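Local coordinates for protein aldehyde dehydrogenase (Anabaena variabilis, PDB 4H7N) that probably oxidises aldehydes to carboxylic acids with NAD+ as the electron acceptor, as a member of the aldehyde dehydrogenase family, at residues 122-127 and 449-454. Residues are numbered along the deposited sequence; the frame is centred on the assembly and turned at random.
Sequences QSLVPY and GLKRFL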
loop_
_atom_site.group_PDB
_atom_site.type_symbol
_atom_site.label_atom_id
_atom_site.label_comp_id
_atom_site.label_asym_id
_atom_site.label_seq_id
_atom_site.Cartn_x
_atom_site.Cartn_y
_atom_site.Cartn_z
ATOM N N GLN A 122 -11.933 12.700 11.899
ATOM C CA GLN A 122 -11.473 11.646 10.992
ATOM C C GLN A 122 -12.585 10.623 10.790
ATOM O O GLN A 122 -13.366 10.375 11.701
ATOM C CB GLN A 122 -10.258 10.949 11.574
ATOM C CG GLN A 122 -9.032 11.845 11.829
ATOM C CD GLN A 122 -8.096 12.016 10.592
ATOM O OE1 GLN A 122 -7.041 12.652 10.681
ATOM N NE2 GLN A 122 -8.490 11.454 9.453
ATOM N N SER A 123 -12.693 10.061 9.586
ATOM C CA SER A 123 -13.553 8.873 9.392
ATOM C C SER A 123 -12.936 7.932 8.388
ATOM O O SER A 123 -11.886 8.228 7.821
ATOM C CB SER A 123 -14.985 9.233 8.979
ATOM O OG SER A 123 -14.989 9.731 7.661
ATOM N N LEU A 124 -13.569 6.775 8.216
ATOM C CA LEU A 124 -13.033 5.701 7.411
ATOM C C LEU A 124 -14.103 5.186 6.429
ATOM O O LEU A 124 -15.204 4.898 6.833
ATOM C CB LEU A 124 -12.586 4.603 8.341
ATOM C CG LEU A 124 -11.482 5.086 9.281
ATOM C CD1 LEU A 124 -11.758 4.589 10.699
ATOM C CD2 LEU A 124 -10.115 4.683 8.792
ATOM N N VAL A 125 -13.758 5.075 5.155
ATOM C CA VAL A 125 -14.707 4.727 4.104
ATOM C C VAL A 125 -14.201 3.434 3.419
ATOM O O VAL A 125 -13.124 3.443 2.799
ATOM C CB VAL A 125 -14.757 5.858 3.049
ATOM C CG1 VAL A 125 -15.811 5.597 1.999
ATOM C CG2 VAL A 125 -15.059 7.182 3.735
ATOM N N PRO A 126 -14.963 2.334 3.510
ATOM C CA PRO A 126 -14.459 1.098 2.880
ATOM C C PRO A 126 -14.357 1.172 1.363
ATOM O O PRO A 126 -15.158 1.822 0.729
ATOM C CB PRO A 126 -15.508 0.059 3.262
ATOM C CG PRO A 126 -16.773 0.826 3.552
ATOM C CD PRO A 126 -16.318 2.173 4.060
ATOM N N TYR A 127 -13.417 0.433 0.771
ATOM C CA TYR A 127 -13.467 0.157 -0.670
ATOM C C TYR A 127 -14.779 -0.585 -0.918
ATOM O O TYR A 127 -15.053 -1.554 -0.219
ATOM C CB TYR A 127 -12.304 -0.698 -1.088
ATOM C CG TYR A 127 -10.984 0.036 -1.057
ATOM C CD1 TYR A 127 -10.245 0.104 0.094
ATOM C CD2 TYR A 127 -10.487 0.683 -2.176
ATOM C CE1 TYR A 127 -9.032 0.807 0.147
ATOM C CE2 TYR A 127 -9.278 1.396 -2.138
ATOM C CZ TYR A 127 -8.573 1.444 -0.970
ATOM O OH TYR A 127 -7.413 2.113 -0.906
ATOM N N GLY A 449 -4.198 -4.982 9.046
ATOM C CA GLY A 449 -4.887 -5.990 8.313
ATOM C C GLY A 449 -6.366 -5.686 8.044
ATOM O O GLY A 449 -6.960 -6.265 7.107
ATOM N N LEU A 450 -6.970 -4.804 8.851
ATOM C CA LEU A 450 -8.307 -4.371 8.566
ATOM C C LEU A 450 -8.260 -3.005 7.922
ATOM O O LEU A 450 -8.999 -2.726 7.021
ATOM C CB LEU A 450 -9.172 -4.364 9.813
ATOM C CG LEU A 450 -10.613 -4.118 9.421
ATOM C CD1 LEU A 450 -11.476 -5.113 10.107
ATOM C CD2 LEU A 450 -10.966 -2.699 9.786
ATOM N N LYS A 451 -7.347 -2.152 8.372
ATOM C CA LYS A 451 -7.302 -0.806 7.861
ATOM C C LYS A 451 -6.890 -0.671 6.417
ATOM O O LYS A 451 -7.262 0.269 5.735
ATOM C CB LYS A 451 -6.444 0.039 8.777
ATOM C CG LYS A 451 -7.105 0.186 10.146
ATOM C CD LYS A 451 -6.317 1.099 11.082
ATOM C CE LYS A 451 -6.834 2.534 11.001
ATOM N NZ LYS A 451 -8.221 2.611 11.545
ATOM N N ARG A 452 -6.190 -1.645 5.881
ATOM C CA ARG A 452 -5.946 -1.608 4.467
ATOM C C ARG A 452 -7.205 -1.505 3.592
ATOM O O ARG A 452 -7.112 -1.069 2.427
ATOM C CB ARG A 452 -5.011 -2.737 4.068
ATOM C CG ARG A 452 -5.611 -4.073 4.043
ATOM C CD ARG A 452 -4.519 -5.182 4.044
ATOM N NE ARG A 452 -5.177 -6.289 4.715
ATOM C CZ ARG A 452 -5.302 -7.548 4.290
ATOM N NH1 ARG A 452 -4.776 -7.966 3.157
ATOM N NH2 ARG A 452 -5.940 -8.418 5.062
ATOM N N PHE A 453 -8.362 -1.929 4.115
ATOM C CA PHE A 453 -9.611 -1.951 3.336
ATOM C C PHE A 453 -10.447 -0.662 3.448
ATOM O O PHE A 453 -11.562 -0.627 2.963
ATOM C CB PHE A 453 -10.479 -3.146 3.771
ATOM C CG PHE A 453 -9.841 -4.472 3.472
ATOM C CD1 PHE A 453 -9.446 -4.773 2.198
ATOM C CD2 PHE A 453 -9.513 -5.327 4.484
ATOM C CE1 PHE A 453 -8.825 -5.997 1.895
ATOM C CE2 PHE A 453 -8.841 -6.506 4.222
ATOM C CZ PHE A 453 -8.515 -6.852 2.935
ATOM N N LEU A 454 -9.889 0.347 4.101
ATOM C CA LEU A 454 -10.555 1.621 4.424
ATOM C C LEU A 454 -9.750 2.768 3.908
ATOM O O LEU A 454 -8.496 2.711 3.934
ATOM C CB LEU A 454 -10.661 1.768 5.951
ATOM C CG LEU A 454 -11.585 0.691 6.579
ATOM C CD1 LEU A 454 -11.222 0.587 8.038
ATOM C CD2 LEU A 454 -13.047 1.082 6.429
HETATM O O HOH W 1 -5.524 0.813 1.681
#
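L124 and L454 hold CG anti to their own carbonyl carbons (chi1 -62° and -65°), and these rotations bring the two side chains together, L124 CB 4.0 Å from L454 CD2. They meet at the base of the protruding beta arm, in aldehyde dehydrogenases the oligomerisation domain, where strand 454-462 begins to run antiparallel to strand 118-134; V125 packs on F435 of the second subunit. P126 and L454 form a non-hydrogen-bonded pair there, with CA of P126 4.2 Å from CA of L454 and both side chains on one face of the sheet. The same CD2 of L454 reaches over the proline, 3.7 Å from P126 N, while A153 and L106 pack on L454 from their helices. K451, bent at chi3 and chi4, lays its ammonium NZ 3.9 Å from L124 CD2, a van der Waals contact with the methyl.

A type I turn, K451 to L454, leads from helix 448-451 into the strand and presents the carbonyl of F453 to segment 122-127. Y127 N donates to F453 O at 3.1 Å, and P126 CA adds a CA-H...O contact to that oxygen. The tyrosine ring lies with its edge toward this carbonyl, and F205 meets the ring edge-to-face.

The R452 side chain, about 7 Å from that of E232, the predicted active-site residue, folds back on G449. R452 NE and NH2 both donate hydrogen bonds to G449 O, side-on, and NH2 also forms a salt bridge with D146. F453 CZ sits 3.5 Å above the guanidinium plane, over its centre.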